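Phytase (Citrobacter braakii, PDB 3ZHC) belongs to branch 2 of the histidine phosphatase superfamily and is a disulfide-bonded protein with a mixed beta-sheet and helices packed against it. Local coordinates at residues 286-300 with 417-431. The protein carries 2 engineered substitutions. Sequence-based numbering, arbitrary orientation.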
# COMPACT_ATOMS: atom_id res chain seq x y z
N ARG B 286 19.91 9.61 -7.77
CA ARG B 286 20.72 9.62 -9.01
C ARG B 286 22.19 9.73 -8.73
O ARG B 286 22.98 8.95 -9.24
CB ARG B 286 20.29 10.77 -9.95
CG ARG B 286 19.01 10.55 -10.70
CD ARG B 286 18.70 11.75 -11.65
NE ARG B 286 19.72 11.89 -12.71
CZ ARG B 286 20.47 12.99 -12.99
NH1 ARG B 286 20.34 14.15 -12.33
NH2 ARG B 286 21.36 12.91 -13.99
N SER B 287 22.56 10.72 -7.92
CA SER B 287 23.97 10.92 -7.53
C SER B 287 24.52 9.74 -6.73
O SER B 287 25.59 9.22 -7.05
CB SER B 287 24.09 12.20 -6.71
OG SER B 287 23.61 13.33 -7.44
N ARG B 288 23.78 9.32 -5.69
CA ARG B 288 24.23 8.25 -4.77
C ARG B 288 24.29 6.87 -5.40
O ARG B 288 25.17 6.10 -5.06
CB ARG B 288 23.38 8.22 -3.48
CG ARG B 288 23.77 9.24 -2.47
CD ARG B 288 22.83 9.23 -1.25
NE ARG B 288 23.32 10.10 -0.15
CZ ARG B 288 22.57 10.56 0.88
NH1 ARG B 288 21.26 10.26 0.99
NH2 ARG B 288 23.14 11.34 1.81
N ALA B 289 23.35 6.56 -6.30
CA ALA B 289 23.31 5.25 -6.98
C ALA B 289 24.26 5.13 -8.18
O ALA B 289 24.43 4.02 -8.68
CB ALA B 289 21.87 4.93 -7.45
N THR B 290 24.88 6.23 -8.63
CA THR B 290 25.69 6.22 -9.90
C THR B 290 26.83 5.16 -9.95
O THR B 290 26.88 4.37 -10.93
CB THR B 290 26.20 7.68 -10.30
OG1 THR B 290 25.09 8.47 -10.75
CG2 THR B 290 27.25 7.64 -11.40
N PRO B 291 27.74 5.12 -8.94
CA PRO B 291 28.79 4.09 -8.92
C PRO B 291 28.26 2.65 -8.98
O PRO B 291 28.79 1.86 -9.73
CB PRO B 291 29.51 4.34 -7.60
CG PRO B 291 29.27 5.72 -7.32
CD PRO B 291 27.90 6.04 -7.80
N LEU B 292 27.22 2.35 -8.21
CA LEU B 292 26.61 1.00 -8.23
C LEU B 292 25.95 0.69 -9.59
O LEU B 292 26.11 -0.41 -10.12
CB LEU B 292 25.64 0.79 -7.06
CG LEU B 292 26.32 0.44 -5.73
CD1 LEU B 292 25.37 0.66 -4.54
CD2 LEU B 292 26.85 -1.01 -5.74
N LEU B 293 25.22 1.67 -10.14
CA LEU B 293 24.64 1.56 -11.49
C LEU B 293 25.73 1.31 -12.56
O LEU B 293 25.53 0.47 -13.45
CB LEU B 293 23.81 2.78 -11.85
CG LEU B 293 22.49 2.90 -11.04
CD1 LEU B 293 21.89 4.27 -11.20
CD2 LEU B 293 21.51 1.82 -11.47
N ASP B 294 26.86 2.02 -12.46
CA ASP B 294 28.01 1.84 -13.40
C ASP B 294 28.62 0.45 -13.29
O ASP B 294 28.95 -0.16 -14.31
CB ASP B 294 29.11 2.90 -13.16
CG ASP B 294 28.70 4.31 -13.62
OD1 ASP B 294 27.65 4.50 -14.32
OD2 ASP B 294 29.45 5.25 -13.28
N MET B 295 28.78 -0.03 -12.04
CA MET B 295 29.27 -1.40 -11.75
C MET B 295 28.31 -2.44 -12.31
O MET B 295 28.74 -3.36 -13.01
CB MET B 295 29.44 -1.61 -10.23
CG MET B 295 30.06 -2.98 -9.79
SD MET B 295 31.77 -3.24 -10.37
CE MET B 295 32.63 -2.01 -9.39
N ILE B 296 27.02 -2.29 -12.01
CA ILE B 296 25.97 -3.22 -12.50
C ILE B 296 25.97 -3.29 -14.02
O ILE B 296 25.89 -4.39 -14.60
CB ILE B 296 24.56 -2.80 -12.01
CG1 ILE B 296 24.39 -2.99 -10.51
CG2 ILE B 296 23.46 -3.60 -12.74
CD1 ILE B 296 23.31 -2.12 -9.90
N ASP B 297 26.08 -2.11 -14.66
CA ASP B 297 26.05 -1.99 -16.11
C ASP B 297 27.28 -2.68 -16.74
O ASP B 297 27.13 -3.54 -17.62
CB ASP B 297 25.96 -0.50 -16.51
CG ASP B 297 25.67 -0.30 -17.96
OD1 ASP B 297 25.08 -1.19 -18.62
OD2 ASP B 297 26.02 0.78 -18.46
N THR B 298 28.48 -2.30 -16.27
CA THR B 298 29.75 -2.93 -16.70
C THR B 298 29.71 -4.46 -16.55
O THR B 298 30.08 -5.19 -17.48
CB THR B 298 30.96 -2.40 -15.89
OG1 THR B 298 31.07 -0.98 -16.06
CG2 THR B 298 32.26 -3.06 -16.35
N ALA B 299 29.26 -4.93 -15.38
CA ALA B 299 29.22 -6.37 -15.08
C ALA B 299 28.29 -7.16 -16.00
O ALA B 299 28.58 -8.30 -16.33
CB ALA B 299 28.84 -6.61 -13.61
N LEU B 300 27.18 -6.54 -16.40
CA LEU B 300 26.21 -7.16 -17.33
C LEU B 300 26.61 -7.03 -18.82
O LEU B 300 26.27 -7.90 -19.62
CB LEU B 300 24.80 -6.58 -17.10
CG LEU B 300 23.87 -7.33 -16.11
CD1 LEU B 300 24.60 -7.99 -14.96
CD2 LEU B 300 22.76 -6.39 -15.59
N PHE B 417 18.25 -1.54 -21.08
CA PHE B 417 18.66 -1.49 -19.68
C PHE B 417 19.86 -0.55 -19.52
O PHE B 417 19.83 0.35 -18.67
CB PHE B 417 19.00 -2.90 -19.13
CG PHE B 417 19.47 -2.89 -17.70
CD1 PHE B 417 18.56 -2.71 -16.66
CD2 PHE B 417 20.83 -3.06 -17.39
CE1 PHE B 417 18.98 -2.70 -15.31
CE2 PHE B 417 21.27 -3.05 -16.05
CZ PHE B 417 20.34 -2.86 -15.00
N SER B 418 20.89 -0.77 -20.34
CA SER B 418 22.11 0.06 -20.30
C SER B 418 21.83 1.54 -20.61
O SER B 418 22.38 2.42 -19.96
CB SER B 418 23.15 -0.48 -21.28
OG SER B 418 24.38 0.19 -21.11
N ARG B 419 20.96 1.81 -21.59
CA ARG B 419 20.61 3.20 -21.97
C ARG B 419 19.80 3.93 -20.89
O ARG B 419 19.91 5.14 -20.76
CB ARG B 419 19.92 3.24 -23.36
CG ARG B 419 20.96 3.14 -24.53
CD ARG B 419 20.32 3.14 -25.96
NE ARG B 419 19.19 4.09 -26.09
CZ ARG B 419 17.87 3.76 -26.05
NH1 ARG B 419 17.45 2.48 -25.90
NH2 ARG B 419 16.96 4.73 -26.17
N LEU B 420 18.99 3.19 -20.13
CA LEU B 420 18.27 3.75 -18.97
C LEU B 420 19.25 4.19 -17.89
O LEU B 420 19.05 5.21 -17.24
CB LEU B 420 17.29 2.73 -18.41
CG LEU B 420 16.33 3.15 -17.31
CD1 LEU B 420 15.50 4.37 -17.70
CD2 LEU B 420 15.44 1.98 -16.99
N ILE B 421 20.32 3.39 -17.70
CA ILE B 421 21.40 3.71 -16.77
C ILE B 421 22.16 4.98 -17.21
O ILE B 421 22.53 5.78 -16.38
CB ILE B 421 22.38 2.48 -16.55
CG1 ILE B 421 21.67 1.41 -15.72
CG2 ILE B 421 23.68 2.90 -15.88
CD1 ILE B 421 22.51 0.20 -15.40
N LYS B 422 22.36 5.14 -18.52
CA LYS B 422 22.99 6.38 -19.06
C LYS B 422 22.16 7.63 -18.77
O LYS B 422 22.71 8.68 -18.44
CB LYS B 422 23.21 6.31 -20.57
CG LYS B 422 24.13 5.21 -21.10
CD LYS B 422 25.48 5.16 -20.39
CE LYS B 422 25.59 3.99 -19.45
NZ LYS B 422 25.79 2.74 -20.24
N GLU B 423 20.84 7.51 -18.91
CA GLU B 423 19.94 8.63 -18.71
C GLU B 423 19.90 9.11 -17.26
O GLU B 423 19.97 10.31 -17.00
CB GLU B 423 18.52 8.27 -19.19
CG GLU B 423 17.51 9.44 -19.09
CD GLU B 423 16.25 9.20 -19.87
OE1 GLU B 423 16.34 8.82 -21.07
OE2 GLU B 423 15.16 9.39 -19.29
N ILE B 424 19.79 8.17 -16.33
CA ILE B 424 19.68 8.49 -14.90
C ILE B 424 21.02 8.83 -14.19
O ILE B 424 21.01 9.61 -13.24
CB ILE B 424 18.89 7.34 -14.12
CG1 ILE B 424 19.68 6.04 -14.05
CG2 ILE B 424 17.51 7.13 -14.75
CD1 ILE B 424 18.80 4.76 -13.79
N ARG B 425 22.14 8.28 -14.65
CA ARG B 425 23.44 8.49 -13.96
C ARG B 425 23.91 9.95 -13.95
O ARG B 425 23.64 10.70 -14.86
CB ARG B 425 24.54 7.59 -14.56
CG ARG B 425 24.99 7.98 -15.95
CD ARG B 425 25.94 6.97 -16.52
NE ARG B 425 27.19 6.87 -15.76
CZ ARG B 425 28.23 7.71 -15.87
NH1 ARG B 425 28.20 8.77 -16.70
NH2 ARG B 425 29.30 7.50 -15.13
N VAL B 426 24.62 10.31 -12.88
CA VAL B 426 25.20 11.63 -12.71
C VAL B 426 26.70 11.46 -12.97
O VAL B 426 27.39 10.89 -12.14
CB VAL B 426 24.92 12.19 -11.30
CG1 VAL B 426 25.56 13.57 -11.10
CG2 VAL B 426 23.42 12.26 -11.06
N PRO B 427 27.21 11.94 -14.15
CA PRO B 427 28.65 11.71 -14.51
C PRO B 427 29.68 12.24 -13.49
O PRO B 427 30.76 11.64 -13.32
CB PRO B 427 28.79 12.41 -15.89
CG PRO B 427 27.66 13.32 -15.98
CD PRO B 427 26.53 12.75 -15.17
N GLU B 428 29.33 13.33 -12.80
CA GLU B 428 30.18 13.89 -11.74
C GLU B 428 30.39 12.93 -10.53
O GLU B 428 31.39 13.05 -9.82
CB GLU B 428 29.61 15.23 -11.23
CG GLU B 428 29.65 16.41 -12.24
CD GLU B 428 28.49 16.42 -13.29
OE1 GLU B 428 27.49 15.67 -13.14
OE2 GLU B 428 28.60 17.20 -14.26
N CYS B 429 29.44 11.99 -10.33
CA CYS B 429 29.49 11.04 -9.18
C CYS B 429 30.12 9.69 -9.49
O CYS B 429 30.05 8.78 -8.66
CB CYS B 429 28.09 10.90 -8.57
SG CYS B 429 27.51 12.47 -7.98
N ALA B 430 30.75 9.55 -10.67
CA ALA B 430 31.42 8.32 -11.06
C ALA B 430 32.68 8.10 -10.22
O ALA B 430 33.31 9.07 -9.77
CB ALA B 430 31.78 8.36 -12.53
N VAL B 431 33.04 6.83 -10.02
CA VAL B 431 34.24 6.45 -9.28
C VAL B 431 35.31 6.06 -10.31
O VAL B 431 35.27 4.95 -10.84
CB VAL B 431 33.97 5.33 -8.29
CG1 VAL B 431 35.26 4.92 -7.58
CG2 VAL B 431 32.95 5.77 -7.27
O HOH W 1 31.41 4.83 -11.51
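R286 lays its side chain along the last carbonyl of helix 414-424, I424 O, and against V426. Its CB lies against V426 CG2, CG and CD run past the carbonyl of I424, and the bend at chi3 (64°) turns NE back to donate to I424 O at 2.7 Å. That oxygen is tilted out of the guanidinium plane. V426 CG2 sits over the centre of one face of the guanidinium, and NH2 makes a weak bond to R425 O. Next along, T290 OG1 takes an almost straight bond from V426 N (2.9 Å, 176°) while donating to R286 O, so this one hydroxyl links the backbone just past helix 414-424 to helix 282-301, on which T290 itself lies. R425 grips D294 side-on: NE meets the syn lone pair of OD1 at 2.8 Å and NH2 meets OD2 at 2.9 Å, the two planes 28° apart. A water joins D294 OD2 to V431 N. Farther on, D297 receives S418 OG on OD1, and K422 NZ on OD2 at 2.7 Å. Between the helices, which run nearly antiparallel, L293 packs on I421 and I424, and F417 presents its ring edge to I296 CG2. C429, disulfide-bonded to C155, packs on S287. The chemistry is thus divided: an apolar seam has two salt bridges along one side of it, and the last carbonyl of the helix, I424 O, is met by R286, whose positive charge would probably favour that helix end.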